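Local coordinates for MMACHC-like protein (Caenorhabditis elegans, PDB 5UJC), which binds cobalamin and probably removes its cyanide or alkyl ligand reductively, using FAD or FMN with NADPH, or glutathione, at residues Tyr146-Pro149 with Cys150-Gln153; Leu209-Ser212 with Glu213-Arg216; Ala218-Lys221 with Phe222-Trp226. All coordinates share one frame; numbering follows the deposited sequence.

The three contacts follow one another along the chain and lie on the same side of its centre. Contact 1, the turn after strand 145-147, supplies Tyr146 and Gln148 to the methylcobalamin pocket. Its centre is about 10 Å from that of contact 2, the start of helix 212-225, and two probable hydrogen bonds join them: Tyr147 OH to Leu209 N, 2.9 Å, and Phe152 O to Arg216 NH2, 3.0 Å. Contact 3 covers the later turns of that helix and runs on to Trp226, about 13 Å from contact 2 between centres, and brings Phe222, Asn223 and Trp226 to the same ligand. Leu219 CD2 packs against Tyr147 O at 3.6 Å, joining contacts 1 and 3 directly.

Contact 1: residues Tyr146-Pro149 with Cys150-Gln153; sequences YYQP and CHFQ
Pro149 O is gripped by two donors from opposite faces of its carbonyl plane: Phe152 N at 3.0 Å and, in a nearly straight bond of 171°, Gln153 NE2 at 3.2 Å. The Gln153 chain, bent at chi2, folds back so that this oxygen lies in the plane of its amide, and the same NE2 also bonds to Trp159 O. One residue earlier, His151 N reaches Gln148 O at 2.9 Å, again from above the carbonyl plane. These two i to i+3 backbone bonds wind the chain after Gln148 into a short 3-10 turn. Gln148 O also meets the edge of the Phe152 ring, with CD2 at 3.2 Å in the ring plane, while the far end of that ring, CZ, comes to the edge of the Tyr147 ring at CD1, 3.9 Å off.

Gln148 and His151 run side by side in the same direction, NE2 next to CE1 at 3.4 Å, the amide and imidazole planes turned 63° apart. With CG anti to its own carbonyl carbon (chi1 -59°) and the chain extended beyond, Gln148 lays CG over the centre of the Tyr146 ring and sends OE1 to a hydrogen bond with methylcobalamin. With an alanine here the cobalamin would probably lose that partner and the Tyr146 ring the cover over its face. A water in the imidazole plane joins His151 ND1 at 2.8 Å to Tyr146 O and Gln148 N, tying ring to strand.

Tyr146 OH bonds the ligand too, consistent with the substrate-binding role inferred for residues 146 to 148. Strand 145-147 pairs with strand 174-176; beyond it, Phe152 packs on the start of helix 212-225, and Tyr146 rests against helix 134-140.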
loop_
_atom_site.group_PDB
_atom_site.type_symbol
_atom_site.label_atom_id
_atom_site.label_comp_id
_atom_site.label_asym_id
_atom_site.label_seq_id
_atom_site.Cartn_x
_atom_site.Cartn_y
_atom_site.Cartn_z
ATOM N N TYR A 146 12.480 3.102 -0.606
ATOM C CA TYR A 146 12.032 3.756 0.609
ATOM C C TYR A 146 13.058 4.833 1.024
ATOM O O TYR A 146 14.186 4.504 1.446
ATOM C CB TYR A 146 11.856 2.709 1.723
ATOM C CG TYR A 146 11.386 3.226 3.072
ATOM C CD1 TYR A 146 10.587 4.374 3.187
ATOM C CD2 TYR A 146 11.653 2.503 4.218
ATOM C CE1 TYR A 146 10.108 4.790 4.417
ATOM C CE2 TYR A 146 11.198 2.924 5.459
ATOM C CZ TYR A 146 10.425 4.081 5.553
ATOM O OH TYR A 146 9.937 4.523 6.783
ATOM N N TYR A 147 12.627 6.095 0.951
ATOM C CA TYR A 147 13.439 7.236 1.315
ATOM C C TYR A 147 13.189 7.592 2.777
ATOM O O TYR A 147 12.088 8.072 3.146
ATOM C CB TYR A 147 13.137 8.423 0.382
ATOM C CG TYR A 147 13.581 8.152 -1.008
ATOM C CD1 TYR A 147 14.901 8.306 -1.373
ATOM C CD2 TYR A 147 12.694 7.678 -1.965
ATOM C CE1 TYR A 147 15.341 7.939 -2.612
ATOM C CE2 TYR A 147 13.123 7.334 -3.240
ATOM C CZ TYR A 147 14.454 7.431 -3.546
ATOM O OH TYR A 147 14.908 7.057 -4.796
ATOM N N GLN A 148 14.205 7.347 3.617
ATOM C CA GLN A 148 14.051 7.480 5.049
ATOM C C GLN A 148 14.782 8.735 5.531
ATOM O O GLN A 148 15.930 8.936 5.173
ATOM C CB GLN A 148 14.652 6.260 5.735
ATOM C CG GLN A 148 14.014 4.952 5.298
ATOM C CD GLN A 148 14.341 3.809 6.231
ATOM O OE1 GLN A 148 14.062 3.868 7.429
ATOM N NE2 GLN A 148 14.927 2.771 5.694
ATOM N N PRO A 149 14.134 9.558 6.399
ATOM C CA PRO A 149 14.798 10.781 6.832
ATOM C C PRO A 149 16.169 10.540 7.472
ATOM O O PRO A 149 17.099 11.345 7.268
ATOM C CB PRO A 149 13.824 11.368 7.851
ATOM C CG PRO A 149 12.483 10.888 7.399
ATOM C CD PRO A 149 12.713 9.530 6.816
ATOM N N CYS A 150 16.308 9.432 8.204
ATOM C CA CYS A 150 17.589 9.103 8.890
ATOM C C CYS A 150 18.736 8.830 7.910
ATOM O O CYS A 150 19.901 8.832 8.315
ATOM C CB CYS A 150 17.416 7.878 9.830
ATOM S SG CYS A 150 16.981 6.298 8.999
ATOM N N HIS A 151 18.403 8.546 6.631
ATOM C CA HIS A 151 19.433 8.334 5.593
ATOM C C HIS A 151 19.862 9.617 4.852
ATOM O O HIS A 151 20.705 9.558 3.951
ATOM C CB HIS A 151 18.951 7.292 4.571
ATOM C CG HIS A 151 18.821 5.909 5.126
ATOM N ND1 HIS A 151 18.015 4.952 4.547
ATOM C CD2 HIS A 151 19.393 5.318 6.204
ATOM C CE1 HIS A 151 18.099 3.831 5.239
ATOM N NE2 HIS A 151 18.927 4.026 6.250
ATOM N N PHE A 152 19.272 10.759 5.226
ATOM C CA PHE A 152 19.527 12.030 4.550
ATOM C C PHE A 152 19.916 13.145 5.547
ATOM O O PHE A 152 19.681 14.324 5.321
ATOM C CB PHE A 152 18.327 12.382 3.657
ATOM C CG PHE A 152 18.166 11.430 2.503
ATOM C CD1 PHE A 152 18.910 11.616 1.332
ATOM C CD2 PHE A 152 17.452 10.238 2.650
ATOM C CE1 PHE A 152 18.872 10.680 0.309
ATOM C CE2 PHE A 152 17.418 9.295 1.626
ATOM C CZ PHE A 152 18.145 9.516 0.462
ATOM N N GLN A 153 20.634 12.734 6.580
ATOM C CA GLN A 153 21.243 13.655 7.542
ATOM C C GLN A 153 22.562 14.204 7.030
ATOM O O GLN A 153 23.304 13.511 6.323
ATOM C CB GLN A 153 21.505 12.928 8.859
ATOM C CG GLN A 153 20.266 12.393 9.512
ATOM C CD GLN A 153 19.330 13.495 9.895
ATOM O OE1 GLN A 153 19.668 14.345 10.702
ATOM N NE2 GLN A 153 18.186 13.538 9.266
HETATM O O HOH W 1 16.477 5.859 2.333
#

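Contact 2: residues Leu209-Ser212 with Glu213-Arg216; sequences LTAS and EDVR
Leu209 CB meets Val215 CG2 at 3.7 Å, the apolar touch between the incoming loop and the first turn of the helix. Val215 has CG1 anti to its backbone N (chi1 175°), which leaves CG2 on the side of the loop, where it also touches Ala211 O. That oxygen belongs to the N-cap residue and receives the first helical bond, from Val215 N at 3.2 Å, in the carbonyl plane; Asp214 N adds a weak one. Next along, Ser212 O takes Arg216 N at 2.9 Å.

The Arg216 side chain also packs over this carbonyl. Bent at chi3 (-84°), it curls back so that one face of the guanidinium lies above Ser212 O, 3.8 Å from the plane, with NH1 near Ser212 CB. Glu213 approaches the guanidinium edge in plane and holds NH1 through OE2 at 2.7 Å, a salt bridge whose hydrogen bond is weak, 148° at the hydrogen. NH2 bonds outward to Phe152 O.

On the other flank a water accepts from Ala211 N and donates to Asp214 OD2 at 2.7 Å, a water bridge from the N-cap NH to the carboxylate of the third residue of the helix. Helix 212-225 starts here, after the loop from strand 185-196, with Leu209 packed on Phe234 and Val215 on Phe152 and Tyr147, beside strand 145-147.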
loop_
_atom_site.group_PDB
_atom_site.type_symbol
_atom_site.label_atom_id
_atom_site.label_comp_id
_atom_site.label_asym_id
_atom_site.label_seq_id
_atom_site.Cartn_x
_atom_site.Cartn_y
_atom_site.Cartn_z
ATOM N N LEU A 209 14.905 8.993 -6.944
ATOM C CA LEU A 209 15.496 10.298 -6.709
ATOM C C LEU A 209 16.959 10.124 -6.366
ATOM O O LEU A 209 17.297 9.519 -5.337
ATOM C CB LEU A 209 14.798 10.990 -5.561
ATOM C CG LEU A 209 13.307 11.261 -5.767
ATOM C CD1 LEU A 209 12.705 11.927 -4.552
ATOM C CD2 LEU A 209 13.057 12.099 -7.008
ATOM N N THR A 210 17.822 10.614 -7.235
ATOM C CA THR A 210 19.248 10.393 -7.109
ATOM C C THR A 210 19.964 11.559 -6.418
ATOM O O THR A 210 21.122 11.404 -5.979
ATOM C CB THR A 210 19.867 10.150 -8.477
ATOM O OG1 THR A 210 19.492 11.201 -9.355
ATOM C CG2 THR A 210 19.397 8.801 -9.037
ATOM N N ALA A 211 19.301 12.714 -6.313
ATOM C CA ALA A 211 19.898 13.891 -5.642
ATOM C C ALA A 211 19.265 14.071 -4.265
ATOM O O ALA A 211 18.003 14.151 -4.144
ATOM C CB ALA A 211 19.701 15.137 -6.486
ATOM N N SER A 212 20.105 14.158 -3.228
ATOM C CA SER A 212 19.604 14.214 -1.857
ATOM C C SER A 212 18.700 15.409 -1.594
ATOM O O SER A 212 17.768 15.315 -0.793
ATOM C CB SER A 212 20.751 14.188 -0.853
ATOM O OG SER A 212 21.413 12.939 -0.899
ATOM N N GLU A 213 18.970 16.546 -2.248
ATOM C CA GLU A 213 18.104 17.717 -2.039
ATOM C C GLU A 213 16.687 17.484 -2.586
ATOM O O GLU A 213 15.753 17.998 -2.052
ATOM C CB GLU A 213 18.726 18.998 -2.609
ATOM C CG GLU A 213 19.985 19.469 -1.889
ATOM C CD GLU A 213 19.777 19.919 -0.422
ATOM O OE1 GLU A 213 18.659 20.283 -0.012
ATOM O OE2 GLU A 213 20.772 19.909 0.326
ATOM N N ASP A 214 16.557 16.715 -3.675
ATOM C CA ASP A 214 15.211 16.306 -4.167
ATOM C C ASP A 214 14.516 15.405 -3.175
ATOM O O ASP A 214 13.310 15.563 -2.921
ATOM C CB ASP A 214 15.288 15.585 -5.524
ATOM C CG ASP A 214 15.680 16.504 -6.657
ATOM O OD1 ASP A 214 15.382 17.728 -6.589
ATOM O OD2 ASP A 214 16.266 16.004 -7.624
ATOM N N VAL A 215 15.281 14.509 -2.544
ATOM C CA VAL A 215 14.710 13.616 -1.528
ATOM C C VAL A 215 14.191 14.422 -0.361
ATOM O O VAL A 215 13.058 14.214 0.104
ATOM C CB VAL A 215 15.743 12.567 -1.035
ATOM C CG1 VAL A 215 15.165 11.731 0.103
ATOM C CG2 VAL A 215 16.199 11.678 -2.178
ATOM N N ARG A 216 14.995 15.381 0.121
ATOM C CA ARG A 216 14.562 16.160 1.273
ATOM C C ARG A 216 13.311 17.002 0.940
ATOM O O ARG A 216 12.385 17.087 1.744
ATOM C CB ARG A 216 15.705 17.038 1.823
ATOM C CG ARG A 216 16.802 16.239 2.537
ATOM C CD ARG A 216 17.840 17.125 3.231
ATOM N NE ARG A 216 18.847 17.529 2.288
ATOM C CZ ARG A 216 19.991 16.864 2.029
ATOM N NH1 ARG A 216 20.789 17.306 1.087
ATOM N NH2 ARG A 216 20.335 15.752 2.715
HETATM O O HOH W 2 16.733 13.366 -7.710
#

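Contact 3: residues Ala218-Lys221 with Phe222-Trp226; sequences ALEK and FNYNW
Tyr224 slants across the aliphatic part of Glu220 one helical turn back, with CE2 at 3.9 Å from Glu220 CG and CD2 equally near Glu220 CB. The ring and carboxylate planes are 41° apart, and the carboxylate itself goes elsewhere: the extended Glu220 chain takes OE2 to Trp159 NE1. Beneath the ring's root, Tyr224 N bonds Glu220 O at 2.9 Å. Arg164 makes a cation-pi contact with the same ring, and Phe171 packs on it.

Leu219 O is held twice by one residue. Asn223 N and Asn223 ND2 reach it from opposite faces of its plane, each at 3.0 Å, so the side-chain amide is folded back onto the carbonyl that the regular helical bond already uses. This fixes the amide's rotation: ND2 has a second acceptor in Ile172 O, and OD1 is turned to a hydrogen bond with methylcobalamin.

On the next flank Lys221, bent at chi2 and chi3, crosses Asn225 with CE 3.9 Å from Asn225 CB, and its NZ finishes in a salt bridge with Asp228. Asn225 N still reaches Lys221 O, but from well above the carbonyl plane and at only 131° on the hydrogen.

The Phe222 ring, with CG anti to the backbone N (chi1 179°), leads away from the 218-221 segment and packs on Phe231 and Leu174. The last turns of helix 212-225 therefore lie against strand 174-176 through Leu219 and Phe222, while Asn223 borders the cobalamin pocket beside Met165 and Phe171 of the loop preceding that strand.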
loop_
_atom_site.group_PDB
_atom_site.type_symbol
_atom_site.label_atom_id
_atom_site.label_comp_id
_atom_site.label_asym_id
_atom_site.label_seq_id
_atom_site.Cartn_x
_atom_site.Cartn_y
_atom_site.Cartn_z
ATOM N N ALA A 218 11.024 16.197 -1.334
ATOM C CA ALA A 218 9.911 15.238 -1.449
ATOM C C ALA A 218 9.375 14.881 -0.061
ATOM O O ALA A 218 8.146 14.815 0.154
ATOM C CB ALA A 218 10.365 13.988 -2.182
ATOM N N LEU A 219 10.288 14.652 0.889
ATOM C CA LEU A 219 9.876 14.285 2.218
ATOM C C LEU A 219 9.148 15.426 2.937
ATOM O O LEU A 219 8.180 15.177 3.685
ATOM C CB LEU A 219 11.062 13.779 3.045
ATOM C CG LEU A 219 11.632 12.423 2.611
ATOM C CD1 LEU A 219 12.922 12.093 3.312
ATOM C CD2 LEU A 219 10.632 11.351 2.830
ATOM N N GLU A 220 9.584 16.659 2.713
ATOM C CA GLU A 220 8.861 17.823 3.234
ATOM C C GLU A 220 7.471 17.960 2.596
ATOM O O GLU A 220 6.504 18.215 3.288
ATOM C CB GLU A 220 9.674 19.097 3.055
ATOM C CG GLU A 220 10.926 19.119 3.960
ATOM C CD GLU A 220 11.751 20.383 3.862
ATOM O OE1 GLU A 220 11.268 21.375 3.301
ATOM O OE2 GLU A 220 12.894 20.393 4.394
ATOM N N LYS A 221 7.381 17.780 1.285
ATOM C CA LYS A 221 6.081 17.882 0.600
ATOM C C LYS A 221 5.121 16.815 1.123
ATOM O O LYS A 221 3.928 17.052 1.286
ATOM C CB LYS A 221 6.245 17.745 -0.915
ATOM C CG LYS A 221 6.788 18.997 -1.620
ATOM C CD LYS A 221 5.772 20.161 -1.644
ATOM C CE LYS A 221 4.365 19.747 -2.121
ATOM N NZ LYS A 221 3.475 20.908 -2.450
ATOM N N PHE A 222 5.655 15.639 1.393
ATOM C CA PHE A 222 4.854 14.532 1.928
ATOM C C PHE A 222 4.363 14.852 3.352
ATOM O O PHE A 222 3.176 14.773 3.643
ATOM C CB PHE A 222 5.690 13.249 1.906
ATOM C CG PHE A 222 4.987 12.025 2.466
ATOM C CD1 PHE A 222 3.727 11.645 2.006
ATOM C CD2 PHE A 222 5.619 11.221 3.418
ATOM C CE1 PHE A 222 3.125 10.509 2.492
ATOM C CE2 PHE A 222 5.006 10.085 3.892
ATOM C CZ PHE A 222 3.771 9.723 3.417
ATOM N N ASN A 223 5.277 15.186 4.242
ATOM C CA ASN A 223 4.902 15.371 5.639
ATOM C C ASN A 223 4.097 16.627 5.899
ATOM O O ASN A 223 3.213 16.617 6.759
ATOM C CB ASN A 223 6.115 15.319 6.533
ATOM C CG ASN A 223 6.596 13.892 6.741
ATOM O OD1 ASN A 223 5.926 13.096 7.418
ATOM N ND2 ASN A 223 7.709 13.534 6.092
ATOM N N TYR A 224 4.398 17.705 5.163
ATOM C CA TYR A 224 3.801 19.033 5.436
ATOM C C TYR A 224 2.633 19.385 4.514
ATOM O O TYR A 224 1.830 20.255 4.860
ATOM C CB TYR A 224 4.859 20.120 5.327
ATOM C CG TYR A 224 6.077 19.918 6.215
ATOM C CD1 TYR A 224 5.985 19.254 7.449
ATOM C CD2 TYR A 224 7.300 20.465 5.858
ATOM C CE1 TYR A 224 7.093 19.116 8.271
ATOM C CE2 TYR A 224 8.405 20.314 6.662
ATOM C CZ TYR A 224 8.304 19.639 7.862
ATOM O OH TYR A 224 9.422 19.540 8.659
ATOM N N ASN A 225 2.541 18.736 3.336
ATOM C CA ASN A 225 1.628 19.197 2.277
ATOM C C ASN A 225 0.928 18.054 1.552
ATOM O O ASN A 225 0.449 18.235 0.456
ATOM C CB ASN A 225 2.404 20.030 1.243
ATOM C CG ASN A 225 3.064 21.243 1.850
ATOM O OD1 ASN A 225 4.284 21.325 1.925
ATOM N ND2 ASN A 225 2.273 22.133 2.345
ATOM N N TRP A 226 0.835 16.886 2.191
ATOM C CA TRP A 226 0.318 15.714 1.512
ATOM C C TRP A 226 -1.068 15.870 0.914
ATOM O O TRP A 226 -1.405 15.182 -0.083
ATOM C CB TRP A 226 0.344 14.462 2.425
ATOM C CG TRP A 226 -0.351 14.614 3.717
ATOM C CD1 TRP A 226 0.214 14.955 4.924
ATOM C CD2 TRP A 226 -1.725 14.380 3.978
ATOM N NE1 TRP A 226 -0.725 14.975 5.890
ATOM C CE2 TRP A 226 -1.931 14.618 5.340
ATOM C CE3 TRP A 226 -2.815 13.970 3.191
ATOM C CZ2 TRP A 226 -3.173 14.471 5.937
ATOM C CZ3 TRP A 226 -4.040 13.844 3.786
ATOM C CH2 TRP A 226 -4.205 14.061 5.146
#